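Local atomic coordinates of conserved hypothetical protein (Pseudomonas aeruginosa PAO1, PDB entry 1TE5), a protein that is of unproven function but, as a predicted class-II glutamine amidotransferase of the Ntn-hydrolase clan, probably releases ammonia from glutamine for transfer to an acceptor. Residues T73-I78 with D178-F183; W103-N108 with F170-S175. All blocks are in the same frame, centred on the assembly; numbering follows the deposited sequence.

Both contacts are buried near the middle of the chain, their centres about 6 Å apart, yet they differ in chemistry. Contact 2 lies within one sheet: antiparallel strands 101-108 and 171-175 are joined by regular backbone hydrogen bonds, with aromatic and apolar packing on one face, and 595 Å² is covered. Contact 1 runs between two sheets, where strand 73-80 faces strand 180-183 through a few apolar branches and one water, with 181 Å² covered and no direct hydrogen bond. The two meet because 180-183 follows 171-175 in the chain and pairs with it, Phe-183 O lying 3.0 Å from Ala-172 N. Contact 2 thus builds the layer that contact 1 helps pack against its partner.

Contact 1: residues T73-I78 with D178-F183; sequences TVIGHI and DWLFTF
The interface between two stacked beta-sheets is where Ile-75 and Leu-180 meet: strand 73-80 belongs to one sheet and strand 180-183 to the other. The axes of the two short strand segments come no closer than 9.2 Å and cross at 38°, a spacing that fits packing face to face and excludes backbone pairing. The closest apolar approach is Ile-75 CD1 to Leu-180 CD1, 3.6 Å, with CG1 of the same isoleucine almost as near to that methyl. The two side chains meet at a slant. Leu-180 holds CG opposite its own backbone N (chi1 176°), which carries its two methyls over the other strand: CD1 goes to Ile-75, while CD2 lies 4.0 Å from Val-74 O and also approaches the methyl of Thr-73.

At the polar end the link is indirect. Thr-73 OG1 and Asp-178 O are 3.8 Å apart, too far for a direct bond, and one water spans them: it lies 3.0 Å from Thr-73 OG1 and donates to Asp-178 O over 2.9 Å. The same hydroxyl is hydrogen-bonded to Gly-177 O, so the threonine is tied to the turn before strand 180-183 by two routes. Asp-178 CB points away, and OD2 forms a salt bridge with Arg-101 NH1. Within its own sheet strand 73-80 is hydrogen-bonded to strands 35-42 and 4-9, and Ser-175 also touches Thr-73 and Ile-75. Apolar packing between two antiparallel sheets, with helix 150-165 covering Phe-181 and Phe-183 away from strand 73-80, is characteristic of the four-layered alpha-beta-beta-alpha sandwich of Ntn hydrolases.

Contact 2: residues W103-N108 with F170-S175; sequences WTFAHN and FNALIS
Asn-108 O is gripped by two N-H groups of one residue, Asn-171. Asn-171 N donates over 3.1 Å to Asn-108 O, in the carbonyl plane. Asn-171 ND2 adds a longer, bent bond of 3.3 Å to Asn-108 O, arriving 49° out of that plane, so it does not use a lone-pair direction. Asn-171 CG lies beside its backbone N (chi1 -60°), which turns the amide back over this carbonyl; the two asparagine side chains run alongside each other, and Asn-171 OD1 is held by the backbone N atoms of Ser-185 and Ser-186. Asn-108 N returns a bond of 2.9 Å to Asn-171 O, completing the pair.

From here the antiparallel register continues through the hydrogen-bonded pairs Ala-106 with Leu-173 and Thr-104 with Ser-175. The Ala-106 pair is almost symmetrical, with Ala-106 N to Leu-173 O and Leu-173 N to Ala-106 O both 2.9 Å.

Phe-105, His-107, Ala-172 and Ile-174 share one face. Ile-174 CG1 meets the rim of the Phe-105 ring at CD1, 3.4 Å away, while Ile-174 CG2 lies 3.5 Å from Trp-103 CE3. Phe-170 comes in at the far end: its CZ is 3.6 Å from Phe-105 CZ, and its CD1 sits over one face of the His-107 imidazole, the two ring planes being 38° apart. Hydrogen bonds between His-107 ND1 and Ser-129 OG and between NE2 and Val-169 O fix the rotation of that imidazole.

On this aromatic face helix 128-143 packs through Phe-133, Ala-132 and Leu-136; on the other, Thr-104, Ala-106, Leu-173 and Ser-175 face strands 4-9 and 73-80, while strands 94-98 and 180-183 flank the pair within its sheet.

Contact 1: residues T73-I78 with D178-F183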
# COMPACT_ATOMS: atom_id res chain seq x y z
N THR A 73 -8.88 -7.00 10.73
CA THR A 73 -7.87 -6.12 11.31
C THR A 73 -7.78 -4.78 10.58
O THR A 73 -7.45 -4.71 9.39
CB THR A 73 -6.46 -6.78 11.30
OG1 THR A 73 -6.56 -8.11 11.83
CG2 THR A 73 -5.47 -5.97 12.13
N VAL A 74 -8.02 -3.71 11.33
CA VAL A 74 -7.98 -2.36 10.79
C VAL A 74 -7.15 -1.46 11.68
O VAL A 74 -7.31 -1.47 12.89
CB VAL A 74 -9.40 -1.77 10.71
CG1 VAL A 74 -9.35 -0.31 10.24
CG2 VAL A 74 -10.27 -2.61 9.79
N ILE A 75 -6.21 -0.74 11.07
CA ILE A 75 -5.37 0.21 11.79
C ILE A 75 -5.44 1.52 11.02
O ILE A 75 -5.22 1.54 9.81
CB ILE A 75 -3.88 -0.25 11.89
CG1 ILE A 75 -3.71 -1.33 12.95
CG2 ILE A 75 -2.99 0.93 12.26
CD1 ILE A 75 -2.27 -1.64 13.26
N GLY A 76 -5.71 2.61 11.72
CA GLY A 76 -5.80 3.89 11.07
C GLY A 76 -5.39 5.04 11.97
O GLY A 76 -5.30 4.88 13.20
N HIS A 77 -5.11 6.18 11.36
CA HIS A 77 -4.72 7.38 12.09
C HIS A 77 -5.35 8.57 11.39
O HIS A 77 -4.98 8.91 10.27
CB HIS A 77 -3.21 7.56 12.08
CG HIS A 77 -2.66 8.56 13.05
ND1 HIS A 77 -3.43 9.55 13.62
CD2 HIS A 77 -1.41 8.72 13.56
CE1 HIS A 77 -2.69 10.27 14.43
NE2 HIS A 77 -1.46 9.80 14.41
N ILE A 78 -6.32 9.18 12.04
CA ILE A 78 -7.03 10.33 11.48
C ILE A 78 -6.54 11.63 12.13
O ILE A 78 -6.06 11.62 13.26
CB ILE A 78 -8.56 10.18 11.70
CG1 ILE A 78 -9.01 8.78 11.28
CG2 ILE A 78 -9.33 11.24 10.92
CD1 ILE A 78 -8.72 8.41 9.85
N ASP A 178 -2.69 -10.61 11.92
CA ASP A 178 -3.32 -11.59 12.80
C ASP A 178 -3.79 -10.85 14.05
O ASP A 178 -4.98 -10.63 14.27
CB ASP A 178 -2.32 -12.69 13.25
CG ASP A 178 -2.00 -13.71 12.16
OD1 ASP A 178 -0.90 -14.31 12.22
OD2 ASP A 178 -2.85 -13.93 11.27
N TRP A 179 -2.81 -10.57 14.91
CA TRP A 179 -3.04 -9.87 16.15
C TRP A 179 -2.89 -8.37 15.97
O TRP A 179 -2.28 -7.91 15.01
CB TRP A 179 -2.05 -10.37 17.20
CG TRP A 179 -0.65 -10.51 16.67
CD1 TRP A 179 -0.07 -11.65 16.19
CD2 TRP A 179 0.32 -9.47 16.50
NE1 TRP A 179 1.20 -11.38 15.73
CE2 TRP A 179 1.46 -10.05 15.91
CE3 TRP A 179 0.33 -8.10 16.78
CZ2 TRP A 179 2.59 -9.30 15.60
CZ3 TRP A 179 1.45 -7.36 16.47
CH2 TRP A 179 2.57 -7.97 15.88
N LEU A 180 -3.38 -7.63 16.95
CA LEU A 180 -3.30 -6.19 16.92
C LEU A 180 -2.76 -5.76 18.26
O LEU A 180 -3.45 -5.85 19.27
CB LEU A 180 -4.69 -5.60 16.68
CG LEU A 180 -4.91 -4.08 16.69
CD1 LEU A 180 -3.75 -3.35 16.08
CD2 LEU A 180 -6.18 -3.78 15.92
N PHE A 181 -1.49 -5.37 18.28
CA PHE A 181 -0.83 -4.92 19.49
C PHE A 181 -1.20 -3.46 19.76
O PHE A 181 -1.13 -2.61 18.88
CB PHE A 181 0.68 -5.07 19.35
CG PHE A 181 1.46 -4.63 20.55
CD1 PHE A 181 2.27 -3.50 20.49
CD2 PHE A 181 1.41 -5.35 21.73
CE1 PHE A 181 3.03 -3.11 21.58
CE2 PHE A 181 2.16 -4.96 22.84
CZ PHE A 181 2.97 -3.84 22.76
N THR A 182 -1.58 -3.15 21.01
CA THR A 182 -1.86 -1.75 21.38
C THR A 182 -0.94 -1.38 22.55
O THR A 182 -0.53 -2.23 23.36
CB THR A 182 -3.31 -1.42 21.84
OG1 THR A 182 -3.54 -1.92 23.16
CG2 THR A 182 -4.28 -2.02 20.91
N PHE A 183 -0.60 -0.13 22.61
CA PHE A 183 0.25 0.43 23.65
C PHE A 183 -0.24 1.84 23.97
O PHE A 183 -0.37 2.67 23.08
CB PHE A 183 1.73 0.48 23.25
CG PHE A 183 2.65 0.89 24.37
CD1 PHE A 183 3.11 -0.04 25.29
CD2 PHE A 183 3.04 2.22 24.52
CE1 PHE A 183 3.94 0.34 26.33
CE2 PHE A 183 3.87 2.61 25.57
CZ PHE A 183 4.32 1.67 26.47
O HOH W 1 -6.86 -8.47 14.82

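Contact 2: residues W103-N108 with F170-S175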
# COMPACT_ATOMS: atom_id res chain seq x y z
N TRP A 103 3.51 -5.82 8.17
CA TRP A 103 3.30 -5.19 9.46
C TRP A 103 2.75 -3.80 9.26
O TRP A 103 3.21 -3.07 8.37
CB TRP A 103 4.61 -5.12 10.26
CG TRP A 103 4.94 -6.38 10.97
CD1 TRP A 103 4.99 -7.64 10.43
CD2 TRP A 103 5.29 -6.52 12.35
NE1 TRP A 103 5.36 -8.55 11.40
CE2 TRP A 103 5.55 -7.89 12.58
CE3 TRP A 103 5.42 -5.62 13.42
CZ2 TRP A 103 5.93 -8.38 13.83
CZ3 TRP A 103 5.81 -6.11 14.66
CH2 TRP A 103 6.05 -7.48 14.86
N THR A 104 1.81 -3.40 10.10
CA THR A 104 1.19 -2.08 10.01
C THR A 104 1.42 -1.34 11.34
O THR A 104 1.30 -1.92 12.41
CB THR A 104 -0.33 -2.20 9.69
OG1 THR A 104 -0.51 -2.72 8.36
CG2 THR A 104 -1.00 -0.84 9.75
N PHE A 105 1.79 -0.06 11.26
CA PHE A 105 2.09 0.74 12.44
C PHE A 105 1.46 2.14 12.42
O PHE A 105 1.51 2.85 11.41
CB PHE A 105 3.61 0.84 12.55
CG PHE A 105 4.11 1.66 13.71
CD1 PHE A 105 4.40 1.06 14.93
CD2 PHE A 105 4.39 3.02 13.56
CE1 PHE A 105 4.97 1.80 15.97
CE2 PHE A 105 4.95 3.76 14.60
CZ PHE A 105 5.24 3.15 15.80
N ALA A 106 0.87 2.53 13.54
CA ALA A 106 0.27 3.85 13.66
C ALA A 106 0.68 4.39 15.03
O ALA A 106 0.53 3.70 16.04
CB ALA A 106 -1.23 3.77 13.54
N HIS A 107 1.21 5.61 15.05
CA HIS A 107 1.66 6.24 16.28
C HIS A 107 1.10 7.64 16.49
O HIS A 107 1.07 8.47 15.58
CB HIS A 107 3.19 6.28 16.24
CG HIS A 107 3.78 7.26 17.22
ND1 HIS A 107 4.79 8.13 16.89
CD2 HIS A 107 3.48 7.50 18.52
CE1 HIS A 107 5.10 8.86 17.94
NE2 HIS A 107 4.32 8.50 18.95
N ASN A 108 0.61 7.89 17.70
CA ASN A 108 0.07 9.18 18.08
C ASN A 108 0.93 9.71 19.22
O ASN A 108 1.11 9.02 20.22
CB ASN A 108 -1.37 9.05 18.55
CG ASN A 108 -1.92 10.34 19.11
OD1 ASN A 108 -2.25 10.44 20.30
ND2 ASN A 108 -2.01 11.36 18.26
N PHE A 170 3.93 8.02 23.43
CA PHE A 170 3.98 6.92 22.47
C PHE A 170 2.77 6.00 22.51
O PHE A 170 2.81 4.93 23.11
CB PHE A 170 5.27 6.12 22.62
CG PHE A 170 5.54 5.20 21.45
CD1 PHE A 170 5.95 5.71 20.23
CD2 PHE A 170 5.36 3.82 21.58
CE1 PHE A 170 6.18 4.87 19.14
CE2 PHE A 170 5.59 2.98 20.50
CZ PHE A 170 6.00 3.50 19.28
N ASN A 171 1.68 6.44 21.90
CA ASN A 171 0.47 5.63 21.81
C ASN A 171 0.66 4.98 20.45
O ASN A 171 0.95 5.67 19.47
CB ASN A 171 -0.77 6.53 21.82
CG ASN A 171 -0.87 7.37 23.07
OD1 ASN A 171 -1.08 6.85 24.16
ND2 ASN A 171 -0.70 8.68 22.93
N ALA A 172 0.54 3.66 20.38
CA ALA A 172 0.74 2.98 19.11
C ALA A 172 -0.13 1.76 18.86
O ALA A 172 -0.67 1.17 19.79
CB ALA A 172 2.21 2.60 18.97
N LEU A 173 -0.29 1.44 17.59
CA LEU A 173 -1.06 0.28 17.15
C LEU A 173 -0.15 -0.45 16.16
O LEU A 173 0.40 0.17 15.24
CB LEU A 173 -2.35 0.69 16.45
CG LEU A 173 -3.35 1.60 17.17
CD1 LEU A 173 -4.52 1.86 16.25
CD2 LEU A 173 -3.80 0.99 18.49
N ILE A 174 0.04 -1.74 16.39
CA ILE A 174 0.89 -2.55 15.51
C ILE A 174 0.16 -3.85 15.20
O ILE A 174 -0.56 -4.39 16.04
CB ILE A 174 2.24 -2.84 16.18
CG1 ILE A 174 2.90 -1.53 16.60
CG2 ILE A 174 3.14 -3.59 15.21
CD1 ILE A 174 4.05 -1.69 17.54
N SER A 175 0.37 -4.38 14.00
CA SER A 175 -0.30 -5.59 13.63
C SER A 175 0.44 -6.28 12.52
O SER A 175 1.18 -5.63 11.77
CB SER A 175 -1.72 -5.28 13.18
OG SER A 175 -2.40 -6.41 12.67